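Local coordinates for gala protein type 1, 3 or 4 (Legionella pneumophila subsp. pneumophila, PDB 4XA9), which is a leucine-rich repeat protein of a bacterial pathogen that may bind small GTPases and stimulate their GTP hydrolysis, at residues A[74-79]-A[98-103]; A[118-123]-A[138-143]; A[196-201]-A[215-220]. All blocks are in the same frame, centred on the assembly; numbering follows the deposited sequence.

Contact 1 (A[74-79]-A[98-103])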
ATOM      1  N   ILE A  74     -12.637  -6.597   5.508  1.00 14.97           N
ATOM      2  CA  ILE A  74     -12.376  -7.926   4.976  1.00 15.74           C
ATOM      3  C   ILE A  74     -11.404  -7.823   3.795  1.00 14.85           C
ATOM      4  O   ILE A  74     -11.423  -8.635   2.866  1.00 16.37           O
ATOM      5  CB  ILE A  74     -13.706  -8.640   4.584  1.00 17.89           C
ATOM      6  CG1 ILE A  74     -13.486 -10.156   4.443  1.00 18.05           C
ATOM      7  CG2 ILE A  74     -14.357  -7.988   3.358  1.00 15.39           C
ATOM      8  CD1 ILE A  74     -14.766 -10.963   4.328  1.00 17.47           C
ATOM      9  N   SER A  75     -10.523  -6.829   3.859  1.00 14.66           N
ATOM     10  CA  SER A  75      -9.513  -6.651   2.822  1.00 14.96           C
ATOM     11  C   SER A  75      -8.539  -7.829   2.803  1.00 15.51           C
ATOM     12  O   SER A  75      -8.435  -8.566   3.772  1.00 15.42           O
ATOM     13  CB  SER A  75      -8.749  -5.332   3.012  1.00 13.22           C
ATOM     14  OG  SER A  75      -8.024  -5.298   4.233  1.00 13.91           O
ATOM     15  N   HIS A  76      -7.856  -8.004   1.678  1.00 14.40           N
ATOM     16  CA  HIS A  76      -6.849  -9.052   1.509  1.00 17.85           C
ATOM     17  C   HIS A  76      -7.401 -10.441   1.802  1.00 20.11           C
ATOM     18  O   HIS A  76      -6.815 -11.219   2.562  1.00 18.47           O
ATOM     19  CB  HIS A  76      -5.631  -8.773   2.389  1.00 14.91           C
ATOM     20  CG  HIS A  76      -4.923  -7.503   2.040  1.00 17.04           C
ATOM     21  ND1 HIS A  76      -3.921  -7.446   1.096  1.00 19.77           N
ATOM     22  CD2 HIS A  76      -5.074  -6.239   2.504  1.00 17.27           C
ATOM     23  CE1 HIS A  76      -3.484  -6.204   0.996  1.00 20.09           C
ATOM     24  NE2 HIS A  76      -4.165  -5.451   1.841  1.00 16.75           N
ATOM     25  N   ASN A  77      -8.549 -10.728   1.203  1.00 19.91           N
ATOM     26  CA  ASN A  77      -9.082 -12.081   1.145  1.00 17.92           C
ATOM     27  C   ASN A  77      -9.287 -12.463  -0.320  1.00 21.11           C
ATOM     28  O   ASN A  77      -8.583 -11.957  -1.186  1.00 22.21           O
ATOM     29  CB  ASN A  77     -10.378 -12.190   1.944  1.00 17.44           C
ATOM     30  CG  ASN A  77     -10.125 -12.283   3.442  1.00 17.66           C
ATOM     31  OD1 ASN A  77      -9.922 -13.371   3.977  1.00 18.37           O
ATOM     32  ND2 ASN A  77     -10.142 -11.141   4.122  1.00 15.58           N
ATOM     33  N   ASN A  78     -10.251 -13.335  -0.599  1.00 23.28           N
ATOM     34  CA  ASN A  78     -10.518 -13.746  -1.975  1.00 24.24           C
ATOM     35  C   ASN A  78     -12.013 -13.805  -2.269  1.00 22.46           C
ATOM     36  O   ASN A  78     -12.499 -14.793  -2.819  1.00 20.20           O
ATOM     37  CB  ASN A  78      -9.876 -15.113  -2.248  1.00 30.03           C
ATOM     38  CG  ASN A  78      -9.904 -15.499  -3.721  1.00 36.63           C
ATOM     39  OD1 ASN A  78      -9.797 -14.649  -4.607  1.00 37.68           O
ATOM     40  ND2 ASN A  78     -10.077 -16.790  -3.985  1.00 39.86           N
ATOM     41  N   ILE A  79     -12.753 -12.763  -1.899  1.00 19.00           N
ATOM     42  CA  ILE A  79     -14.211 -12.872  -1.948  1.00 21.50           C
ATOM     43  C   ILE A  79     -14.747 -12.628  -3.354  1.00 21.69           C
ATOM     44  O   ILE A  79     -15.839 -13.082  -3.689  1.00 21.65           O
ATOM     45  CB  ILE A  79     -14.897 -11.908  -0.959  1.00 19.29           C
ATOM     46  CG1 ILE A  79     -14.841 -10.463  -1.466  1.00 18.06           C
ATOM     47  CG2 ILE A  79     -14.289 -12.060   0.445  1.00 17.05           C
ATOM     48  CD1 ILE A  79     -15.588  -9.477  -0.569  1.00 19.92           C
ATOM     49  N   VAL A  98     -13.153  -3.621   1.360  1.00 17.39           N
ATOM     50  CA  VAL A  98     -13.032  -4.827   0.543  1.00 15.92           C
ATOM     51  C   VAL A  98     -11.798  -4.754  -0.348  1.00 18.21           C
ATOM     52  O   VAL A  98     -11.750  -5.393  -1.400  1.00 20.47           O
ATOM     53  CB  VAL A  98     -14.272  -5.055  -0.359  1.00 14.60           C
ATOM     54  CG1 VAL A  98     -15.476  -5.472   0.470  1.00 15.10           C
ATOM     55  CG2 VAL A  98     -14.583  -3.808  -1.180  1.00 13.60           C
ATOM     56  N   SER A  99     -10.812  -3.964   0.069  1.00 16.23           N
ATOM     57  CA  SER A  99      -9.591  -3.785  -0.717  1.00 16.45           C
ATOM     58  C   SER A  99      -8.907  -5.130  -0.974  1.00 19.57           C
ATOM     59  O   SER A  99      -9.006  -6.040  -0.154  1.00 18.18           O
ATOM     60  CB  SER A  99      -8.635  -2.829   0.001  1.00 16.10           C
ATOM     61  OG  SER A  99      -9.266  -1.586   0.264  1.00 15.99           O
ATOM     62  N   PHE A 100      -8.240  -5.251  -2.120  1.00 15.67           N
ATOM     63  CA  PHE A 100      -7.463  -6.446  -2.455  1.00 16.05           C
ATOM     64  C   PHE A 100      -8.292  -7.728  -2.394  1.00 14.40           C
ATOM     65  O   PHE A 100      -7.945  -8.666  -1.674  1.00 17.04           O
ATOM     66  CB  PHE A 100      -6.252  -6.571  -1.527  1.00 15.34           C
ATOM     67  CG  PHE A 100      -5.269  -5.438  -1.663  1.00 17.24           C
ATOM     68  CD1 PHE A 100      -5.435  -4.265  -0.938  1.00 17.44           C
ATOM     69  CD2 PHE A 100      -4.189  -5.542  -2.528  1.00 16.93           C
ATOM     70  CE1 PHE A 100      -4.528  -3.210  -1.072  1.00 20.03           C
ATOM     71  CE2 PHE A 100      -3.282  -4.495  -2.668  1.00 18.65           C
ATOM     72  CZ  PHE A 100      -3.453  -3.329  -1.939  1.00 18.71           C
ATOM     73  N   ASN A 101      -9.382  -7.761  -3.153  1.00 16.40           N
ATOM     74  CA  ASN A 101     -10.255  -8.936  -3.184  1.00 19.74           C
ATOM     75  C   ASN A 101     -10.680  -9.326  -4.595  1.00 18.83           C
ATOM     76  O   ASN A 101     -11.513 -10.209  -4.769  1.00 21.08           O
ATOM     77  CB  ASN A 101     -11.510  -8.703  -2.337  1.00 16.51           C
ATOM     78  CG  ASN A 101     -11.361  -9.209  -0.926  1.00 19.09           C
ATOM     79  OD1 ASN A 101     -11.408 -10.418  -0.681  1.00 20.88           O
ATOM     80  ND2 ASN A 101     -11.211  -8.292   0.020  1.00 16.04           N
ATOM     81  N   GLU A 102     -10.109  -8.654  -5.591  1.00 19.25           N
ATOM     82  CA  GLU A 102     -10.481  -8.853  -6.990  1.00 20.82           C
ATOM     83  C   GLU A 102     -11.989  -8.754  -7.224  1.00 24.66           C
ATOM     84  O   GLU A 102     -12.549  -9.542  -7.989  1.00 21.29           O
ATOM     85  CB  GLU A 102      -9.977 -10.210  -7.486  1.00 27.44           C
ATOM     86  CG  GLU A 102      -8.518 -10.491  -7.168  1.00 38.29           C
ATOM     87  CD  GLU A 102      -8.019 -11.789  -7.786  1.00 52.09           C
ATOM     88  OE1 GLU A 102      -8.713 -12.343  -8.666  1.00 55.92           O
ATOM     89  OE2 GLU A 102      -6.932 -12.262  -7.386  1.00 58.03           O
ATOM     90  N   ILE A 103     -12.657  -7.797  -6.584  1.00 24.26           N
ATOM     91  CA  ILE A 103     -14.112  -7.723  -6.717  1.00 21.10           C
ATOM     92  C   ILE A 103     -14.529  -7.185  -8.087  1.00 18.23           C
ATOM     93  O   ILE A 103     -15.624  -7.458  -8.546  1.00 20.28           O
ATOM     94  CB  ILE A 103     -14.765  -6.854  -5.617  1.00 22.14           C
ATOM     95  CG1 ILE A 103     -14.459  -5.368  -5.833  1.00 21.12           C
ATOM     96  CG2 ILE A 103     -14.334  -7.320  -4.224  1.00 22.08           C
ATOM     97  CD1 ILE A 103     -15.236  -4.456  -4.895  1.00 19.92           C
TER
HETATM   98  O   HOH W   1      -6.526 -13.586  -4.684  1.00 61.13           O
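Asn-101 reaches across to the backbone of Ile-74 and Ile-79 as one of the row of buried asparagines that bind successive turns of the leucine-rich repeat solenoid. Its amide splits the work. Asn-101 ND2 donates to Ile-74 O (2.9 Å), and Asn-101 OD1 accepts from Ile-79 N (3.0 Å) in a nearly straight bond, 170° at the hydrogen. Asn-77 ND2, from the equivalent place in the turn before, grips Ile-74 O from the opposite face of the carbonyl, while its OD1 turns to Ile-55 N. Backbone pairing adds a bond from His-76 N to Ser-99 O of 2.9 Å.

Aromatic packing joins the two turns as well. The rings of His-76 and Phe-100 form an offset stack, their planes at 14° and centroids 4.1 Å apart; with like backbone shapes and each CG anti to its carbonyl carbon (chi1 -63° in both), the side chains lie side by side and point the same way. His-52 and Tyr-124 carry the row of rings further, and an aromatic side chain of the other chain meets His-76 edge-to-face.

Apolar contacts line the interior. Ile-79 crosses Val-98 at about a right angle, and Val-98 CG1 lies 4.0 Å from Ile-74 CG2.

Contact 2 (A[118-123]-A[138-143]); sequences ITLYAL and SNLKKI
The phenol ring of Tyr-121 is approached obliquely by the Lys-142 side chain, whose CE lies 3.8 Å from Tyr-121 CE1 and whose ammonium nitrogen NZ donates to Tyr-121 OH at 3.0 Å. A polar side chain of the other chain stacks on the same ring. Lys-142 reaches the hydroxyl because its chain is fully extended, with CG anti to the backbone N (chi1 173°); on the way its CD passes 3.9 Å from Thr-119 CG2, so the methylenes rest on the threonine methyl.

Beneath these side chains runs a parallel beta pairing of the leucine-rich repeat sheet, Thr-119 beside Lys-142 and Leu-120 beside Ile-143. Leu-120 N donates to Lys-142 O (2.9 Å). At the start of the pairing Ile-118 O takes two backbone donors, Lys-141 N at 2.9 Å in the carbonyl plane and Lys-142 N at 3.2 Å, which ties the turn before the strand to its neighbour.

On the face opposite Thr-119 and Lys-142, Leu-120 CB packs 3.9 Å from Leu-140 CD2, both leucines being buried in the repeat core. Strands 119-121 and 142-144 are joined through helix 129-135 as a beta-alpha-beta unit; strand 95-97 flanks 119-121 on its other side, and Leu-111 of helix 104-113 packs against Leu-120 from the core.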
ATOM      1  N   ILE A 118     -21.896   4.081   3.661  1.00 25.70           N
ATOM      2  CA  ILE A 118     -21.433   5.454   3.809  1.00 23.96           C
ATOM      3  C   ILE A 118     -19.968   5.586   3.383  1.00 22.46           C
ATOM      4  O   ILE A 118     -19.584   6.557   2.727  1.00 21.52           O
ATOM      5  CB  ILE A 118     -21.572   5.945   5.262  1.00 28.18           C
ATOM      6  CG1 ILE A 118     -22.992   5.715   5.777  1.00 31.35           C
ATOM      7  CG2 ILE A 118     -21.223   7.416   5.356  1.00 33.39           C
ATOM      8  CD1 ILE A 118     -23.174   6.096   7.236  1.00 32.58           C
ATOM      9  N   THR A 119     -19.154   4.603   3.762  1.00 18.70           N
ATOM     10  CA  THR A 119     -17.725   4.623   3.462  1.00 19.62           C
ATOM     11  C   THR A 119     -17.265   3.318   2.827  1.00 21.52           C
ATOM     12  O   THR A 119     -17.556   2.239   3.340  1.00 22.19           O
ATOM     13  CB  THR A 119     -16.893   4.874   4.728  1.00 20.31           C
ATOM     14  OG1 THR A 119     -17.176   6.179   5.241  1.00 22.00           O
ATOM     15  CG2 THR A 119     -15.412   4.760   4.435  1.00 21.09           C
ATOM     16  N   LEU A 120     -16.546   3.420   1.714  1.00 20.33           N
ATOM     17  CA  LEU A 120     -16.038   2.236   1.029  1.00 16.79           C
ATOM     18  C   LEU A 120     -14.546   2.334   0.725  1.00 17.43           C
ATOM     19  O   LEU A 120     -14.092   3.252   0.031  1.00 15.48           O
ATOM     20  CB  LEU A 120     -16.811   1.993  -0.273  1.00 17.20           C
ATOM     21  CG  LEU A 120     -16.330   0.813  -1.130  1.00 16.46           C
ATOM     22  CD1 LEU A 120     -16.506  -0.503  -0.385  1.00 17.05           C
ATOM     23  CD2 LEU A 120     -17.037   0.767  -2.473  1.00 19.85           C
ATOM     24  N   TYR A 121     -13.789   1.382   1.256  1.00 18.21           N
ATOM     25  CA  TYR A 121     -12.389   1.213   0.883  1.00 15.30           C
ATOM     26  C   TYR A 121     -12.324   0.047  -0.082  1.00 16.67           C
ATOM     27  O   TYR A 121     -12.773  -1.056   0.246  1.00 18.51           O
ATOM     28  CB  TYR A 121     -11.501   0.945   2.102  1.00 18.01           C
ATOM     29  CG  TYR A 121     -11.598   1.994   3.186  1.00 18.26           C
ATOM     30  CD1 TYR A 121     -10.770   3.103   3.179  1.00 16.47           C
ATOM     31  CD2 TYR A 121     -12.524   1.872   4.218  1.00 22.15           C
ATOM     32  CE1 TYR A 121     -10.855   4.064   4.164  1.00 19.15           C
ATOM     33  CE2 TYR A 121     -12.618   2.829   5.215  1.00 24.02           C
ATOM     34  CZ  TYR A 121     -11.779   3.923   5.180  1.00 22.22           C
ATOM     35  OH  TYR A 121     -11.862   4.882   6.161  1.00 23.26           O
ATOM     36  N   ALA A 122     -11.788   0.281  -1.273  1.00 10.99           N
ATOM     37  CA  ALA A 122     -11.762  -0.767  -2.284  1.00 13.71           C
ATOM     38  C   ALA A 122     -10.495  -0.675  -3.109  1.00 17.63           C
ATOM     39  O   ALA A 122     -10.534  -0.800  -4.333  1.00 16.18           O
ATOM     40  CB  ALA A 122     -13.002  -0.678  -3.188  1.00 12.25           C
ATOM     41  N   LEU A 123      -9.378  -0.448  -2.431  1.00 17.51           N
ATOM     42  CA  LEU A 123      -8.080  -0.340  -3.089  1.00 17.26           C
ATOM     43  C   LEU A 123      -7.768  -1.624  -3.838  1.00 17.15           C
ATOM     44  O   LEU A 123      -8.124  -2.714  -3.380  1.00 15.39           O
ATOM     45  CB  LEU A 123      -6.969  -0.061  -2.070  1.00 16.15           C
ATOM     46  CG  LEU A 123      -6.895   1.281  -1.341  1.00 18.42           C
ATOM     47  CD1 LEU A 123      -8.018   1.420  -0.318  1.00 16.09           C
ATOM     48  CD2 LEU A 123      -5.545   1.416  -0.650  1.00 16.38           C
ATOM     49  N   SER A 138     -23.747   6.196  -6.670  1.00 30.95           N
ATOM     50  CA  SER A 138     -23.926   5.706  -5.309  1.00 29.24           C
ATOM     51  C   SER A 138     -24.245   6.840  -4.349  1.00 27.40           C
ATOM     52  O   SER A 138     -24.201   8.009  -4.725  1.00 23.65           O
ATOM     53  CB  SER A 138     -22.673   4.979  -4.829  1.00 27.13           C
ATOM     54  OG  SER A 138     -21.633   5.912  -4.619  1.00 24.42           O
ATOM     55  N   ASN A 139     -24.543   6.482  -3.101  1.00 28.64           N
ATOM     56  CA  ASN A 139     -24.771   7.463  -2.046  1.00 33.48           C
ATOM     57  C   ASN A 139     -23.582   7.554  -1.087  1.00 29.25           C
ATOM     58  O   ASN A 139     -23.705   8.080   0.019  1.00 28.01           O
ATOM     59  CB  ASN A 139     -26.044   7.124  -1.262  1.00 43.77           C
ATOM     60  CG  ASN A 139     -27.312   7.383  -2.062  1.00 53.19           C
ATOM     61  OD1 ASN A 139     -27.377   8.321  -2.859  1.00 59.68           O
ATOM     62  ND2 ASN A 139     -28.326   6.552  -1.851  1.00 54.98           N
ATOM     63  N   LEU A 140     -22.436   7.043  -1.522  1.00 26.45           N
ATOM     64  CA  LEU A 140     -21.234   7.020  -0.692  1.00 24.66           C
ATOM     65  C   LEU A 140     -20.741   8.420  -0.350  1.00 24.65           C
ATOM     66  O   LEU A 140     -20.732   9.309  -1.201  1.00 28.71           O
ATOM     67  CB  LEU A 140     -20.122   6.232  -1.398  1.00 23.34           C
ATOM     68  CG  LEU A 140     -20.346   4.718  -1.444  1.00 22.45           C
ATOM     69  CD1 LEU A 140     -19.446   4.060  -2.481  1.00 20.32           C
ATOM     70  CD2 LEU A 140     -20.106   4.113  -0.061  1.00 23.34           C
ATOM     71  N   LYS A 141     -20.348   8.613   0.905  1.00 20.60           N
ATOM     72  CA  LYS A 141     -19.756   9.873   1.327  1.00 21.37           C
ATOM     73  C   LYS A 141     -18.236   9.843   1.193  1.00 20.92           C
ATOM     74  O   LYS A 141     -17.607  10.874   0.952  1.00 21.99           O
ATOM     75  CB  LYS A 141     -20.154  10.197   2.768  1.00 26.48           C
ATOM     76  CG  LYS A 141     -21.639  10.478   2.929  1.00 34.47           C
ATOM     77  CD  LYS A 141     -21.930  11.131   4.267  1.00 42.52           C
ATOM     78  CE  LYS A 141     -23.381  11.576   4.356  1.00 50.55           C
ATOM     79  NZ  LYS A 141     -23.604  12.515   5.495  1.00 53.97           N
ATOM     80  N   LYS A 142     -17.652   8.655   1.339  1.00 15.96           N
ATOM     81  CA  LYS A 142     -16.207   8.486   1.216  1.00 17.43           C
ATOM     82  C   LYS A 142     -15.860   7.233   0.420  1.00 17.53           C
ATOM     83  O   LYS A 142     -16.396   6.157   0.687  1.00 19.50           O
ATOM     84  CB  LYS A 142     -15.551   8.409   2.597  1.00 16.66           C
ATOM     85  CG  LYS A 142     -14.060   8.062   2.549  1.00 18.65           C
ATOM     86  CD  LYS A 142     -13.436   8.034   3.941  1.00 21.80           C
ATOM     87  CE  LYS A 142     -11.949   7.689   3.866  1.00 27.16           C
ATOM     88  NZ  LYS A 142     -11.301   7.719   5.208  1.00 27.93           N
ATOM     89  N   ILE A 143     -14.966   7.376  -0.555  1.00 18.07           N
ATOM     90  CA  ILE A 143     -14.468   6.237  -1.325  1.00 16.66           C
ATOM     91  C   ILE A 143     -12.946   6.309  -1.458  1.00 18.56           C
ATOM     92  O   ILE A 143     -12.385   7.360  -1.793  1.00 18.04           O
ATOM     93  CB  ILE A 143     -15.067   6.162  -2.756  1.00 19.70           C
ATOM     94  CG1 ILE A 143     -16.505   6.684  -2.800  1.00 20.10           C
ATOM     95  CG2 ILE A 143     -15.035   4.722  -3.278  1.00 20.66           C
ATOM     96  CD1 ILE A 143     -17.143   6.547  -4.181  1.00 21.35           C
TER

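Contact 3 (A[196-201]-A[215-220])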
ATOM      1  N   ASN A 196      -0.189   9.932  -9.946  1.00 19.01           N
ATOM      2  CA  ASN A 196      -0.945   9.938 -11.166  1.00 20.21           C
ATOM      3  C   ASN A 196      -0.115  10.699 -12.234  1.00 25.45           C
ATOM      4  O   ASN A 196       1.037  10.727 -12.154  1.00 24.33           O
ATOM      5  CB  ASN A 196      -2.320  10.538 -10.963  1.00 19.16           C
ATOM      6  CG  ASN A 196      -3.304   9.565 -10.333  1.00 20.04           C
ATOM      7  OD1 ASN A 196      -3.425   8.455 -10.750  1.00 18.38           O
ATOM      8  ND2 ASN A 196      -3.967  10.010  -9.308  1.00 18.21           N
ATOM      9  N   ALA A 197      -0.747  11.293 -13.222  1.00 25.46           N
ATOM     10  CA  ALA A 197      -0.024  12.054 -14.242  1.00 25.85           C
ATOM     11  C   ALA A 197      -0.490  13.499 -14.275  1.00 25.71           C
ATOM     12  O   ALA A 197      -0.687  14.070 -15.344  1.00 27.93           O
ATOM     13  CB  ALA A 197      -0.197  11.420 -15.614  1.00 26.50           C
ATOM     14  N   ILE A 198      -0.673  14.087 -13.103  1.00 20.59           N
ATOM     15  CA  ILE A 198      -1.218  15.434 -13.008  1.00 18.62           C
ATOM     16  C   ILE A 198      -0.110  16.482 -13.111  1.00 23.30           C
ATOM     17  O   ILE A 198       0.961  16.322 -12.525  1.00 24.56           O
ATOM     18  CB  ILE A 198      -2.012  15.588 -11.700  1.00 20.37           C
ATOM     19  CG1 ILE A 198      -3.151  14.559 -11.678  1.00 22.05           C
ATOM     20  CG2 ILE A 198      -2.551  16.994 -11.534  1.00 22.41           C
ATOM     21  CD1 ILE A 198      -3.959  14.576 -10.422  1.00 24.24           C
ATOM     22  N   THR A 199      -0.358  17.547 -13.869  1.00 25.21           N
ATOM     23  CA  THR A 199       0.673  18.569 -14.073  1.00 25.69           C
ATOM     24  C   THR A 199       0.235  19.928 -13.548  1.00 25.05           C
ATOM     25  O   THR A 199      -0.801  20.045 -12.891  1.00 23.79           O
ATOM     26  CB  THR A 199       1.048  18.728 -15.564  1.00 25.66           C
ATOM     27  OG1 THR A 199      -0.024  19.375 -16.265  1.00 23.53           O
ATOM     28  CG2 THR A 199       1.328  17.371 -16.194  1.00 27.64           C
ATOM     29  N   ASP A 200       1.031  20.951 -13.850  1.00 26.57           N
ATOM     30  CA  ASP A 200       0.706  22.328 -13.488  1.00 24.47           C
ATOM     31  C   ASP A 200      -0.609  22.800 -14.100  1.00 22.05           C
ATOM     32  O   ASP A 200      -1.230  23.729 -13.595  1.00 22.92           O
ATOM     33  CB  ASP A 200       1.829  23.283 -13.918  1.00 25.50           C
ATOM     34  CG  ASP A 200       3.076  23.138 -13.075  1.00 26.82           C
ATOM     35  OD1 ASP A 200       2.991  22.561 -11.968  1.00 26.04           O
ATOM     36  OD2 ASP A 200       4.142  23.612 -13.512  1.00 28.70           O
ATOM     37  N   LYS A 201      -1.021  22.167 -15.194  1.00 24.50           N
ATOM     38  CA  LYS A 201      -2.271  22.515 -15.865  1.00 29.51           C
ATOM     39  C   LYS A 201      -3.505  22.411 -14.959  1.00 29.22           C
ATOM     40  O   LYS A 201      -4.481  23.137 -15.149  1.00 28.45           O
ATOM     41  CB  LYS A 201      -2.479  21.622 -17.091  1.00 36.59           C
ATOM     42  CG  LYS A 201      -2.444  22.358 -18.416  1.00 44.15           C
ATOM     43  CD  LYS A 201      -3.375  21.708 -19.432  1.00 49.86           C
ATOM     44  CE  LYS A 201      -4.822  21.756 -18.957  1.00 53.55           C
ATOM     45  NZ  LYS A 201      -5.773  21.148 -19.932  1.00 57.24           N
ATOM     46  N   LEU A 215      -5.922  18.532   0.190  1.00 18.61           N
ATOM     47  CA  LEU A 215      -5.583  18.155  -1.181  1.00 19.61           C
ATOM     48  C   LEU A 215      -4.186  17.541  -1.239  1.00 17.76           C
ATOM     49  O   LEU A 215      -3.198  18.214  -0.956  1.00 14.98           O
ATOM     50  CB  LEU A 215      -5.674  19.374  -2.112  1.00 17.09           C
ATOM     51  CG  LEU A 215      -5.287  19.202  -3.590  1.00 16.21           C
ATOM     52  CD1 LEU A 215      -6.145  18.148  -4.266  1.00 15.42           C
ATOM     53  CD2 LEU A 215      -5.389  20.536  -4.349  1.00 14.89           C
ATOM     54  N   HIS A 216      -4.113  16.259  -1.588  1.00 18.16           N
ATOM     55  CA  HIS A 216      -2.835  15.565  -1.730  1.00 19.30           C
ATOM     56  C   HIS A 216      -2.555  15.271  -3.195  1.00 21.14           C
ATOM     57  O   HIS A 216      -3.313  14.548  -3.849  1.00 19.10           O
ATOM     58  CB  HIS A 216      -2.823  14.258  -0.929  1.00 17.36           C
ATOM     59  CG  HIS A 216      -2.830  14.451   0.557  1.00 16.79           C
ATOM     60  ND1 HIS A 216      -2.603  13.415   1.439  1.00 19.79           N
ATOM     61  CD2 HIS A 216      -3.041  15.552   1.315  1.00 15.33           C
ATOM     62  CE1 HIS A 216      -2.669  13.871   2.678  1.00 19.32           C
ATOM     63  NE2 HIS A 216      -2.933  15.166   2.631  1.00 19.41           N
ATOM     64  N   LEU A 217      -1.462  15.828  -3.704  1.00 21.73           N
ATOM     65  CA  LEU A 217      -1.080  15.649  -5.099  1.00 20.12           C
ATOM     66  C   LEU A 217       0.365  15.179  -5.222  1.00 19.55           C
ATOM     67  O   LEU A 217       1.063  15.528  -6.177  1.00 16.38           O
ATOM     68  CB  LEU A 217      -1.269  16.957  -5.879  1.00 17.00           C
ATOM     69  CG  LEU A 217      -2.715  17.394  -6.128  1.00 18.28           C
ATOM     70  CD1 LEU A 217      -2.772  18.812  -6.691  1.00 18.16           C
ATOM     71  CD2 LEU A 217      -3.391  16.418  -7.076  1.00 16.05           C
ATOM     72  N   GLY A 218       0.811  14.395  -4.248  1.00 18.63           N
ATOM     73  CA  GLY A 218       2.181  13.910  -4.242  1.00 21.39           C
ATOM     74  C   GLY A 218       2.547  13.067  -5.453  1.00 22.40           C
ATOM     75  O   GLY A 218       1.680  12.459  -6.084  1.00 21.28           O
ATOM     76  N   SER A 219       3.835  13.054  -5.784  1.00 17.23           N
ATOM     77  CA  SER A 219       4.372  12.197  -6.835  1.00 20.33           C
ATOM     78  C   SER A 219       3.606  12.303  -8.144  1.00 19.97           C
ATOM     79  O   SER A 219       3.239  11.291  -8.742  1.00 18.14           O
ATOM     80  CB  SER A 219       4.393  10.741  -6.370  1.00 20.82           C
ATOM     81  OG  SER A 219       5.265  10.588  -5.268  1.00 30.63           O
ATOM     82  N   ASN A 220       3.342  13.532  -8.569  1.00 18.75           N
ATOM     83  CA  ASN A 220       2.813  13.775  -9.895  1.00 18.04           C
ATOM     84  C   ASN A 220       3.881  14.509 -10.701  1.00 20.84           C
ATOM     85  O   ASN A 220       5.071  14.268 -10.496  1.00 21.19           O
ATOM     86  CB  ASN A 220       1.502  14.562  -9.830  1.00 17.97           C
ATOM     87  CG  ASN A 220       0.309  13.682  -9.459  1.00 20.61           C
ATOM     88  OD1 ASN A 220      -0.184  12.925 -10.288  1.00 22.62           O
ATOM     89  ND2 ASN A 220      -0.172  13.804  -8.229  1.00 20.28           N
TER
HETATM   90  O   HOH W   2       2.881   9.197 -10.953  1.00 36.08           O
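Asn-220 OD1 is gripped by two backbone N-H groups of the preceding turn: Ile-198 N donates to it at 3.1 Å, and Asn-196 N adds a weak bond of 3.0 Å. The Ile-198 donor sits above the plane of the side-chain carbonyl, 40° out of it, although the N-H itself points well at the oxygen (166°). At the other end of the amide, Asn-220 ND2 donates to Leu-217 O within its own turn (3.0 Å), and also to Leu-193 O of the previous one. With both ends engaged the buried amide is fixed in its rotation, as in the asparagine row of leucine-rich repeat proteins.

Asn-196 plays the same part one turn earlier, its OD1 accepting from Cys-172 N and Val-174 N. A water donates to both Asn-196 O (2.7 Å) and Ser-219 O (3.1 Å), bridging the two turns beside the amide. Ile-198 packs beside the asparagine, its CB 3.5 Å from Asn-220 OD1. With CG1 anti to the carbonyl carbon (chi1 -59°), the Ile-198 chain runs on toward Leu-217, and CD1 meets Leu-217 CD2 at 3.9 Å, the two side chains crossing at about a right angle.

The turn 196-201 leads from strand 190-192 into helix 203-207; segment 215-220 takes in the end of strand 214-216 and the turn that follows it. Ile-198 packs on Ala-179 of helix 176-184, whereas Leu-217 touches Phe-206 of helix 203-207 and Leu-230 of helix 224-230.

In the fold
From the N terminus the three contacts follow in series along the solenoid, none enclosing or crossing another. Contact 1 closes a loop through helix 80-87 and strand 95-97, joining the turns that leave strands 71-73 and 95-97. Contact 2 opens soon afterwards, closing over helix 129-135 and pairing strands 119-121 and 142-144. These two touch: Val-98 N and Phe-100 N probably bond to Tyr-121 O and Leu-123 O, so the two contacts adjoin. Contact 3 lies farther along, about 11 Å from contact 2 between nearest atoms, and closes over helix 203-207. Contacts 2 and 3 reach the same sheet, while contacts 1 and 3 join turns leading from strands toward helices.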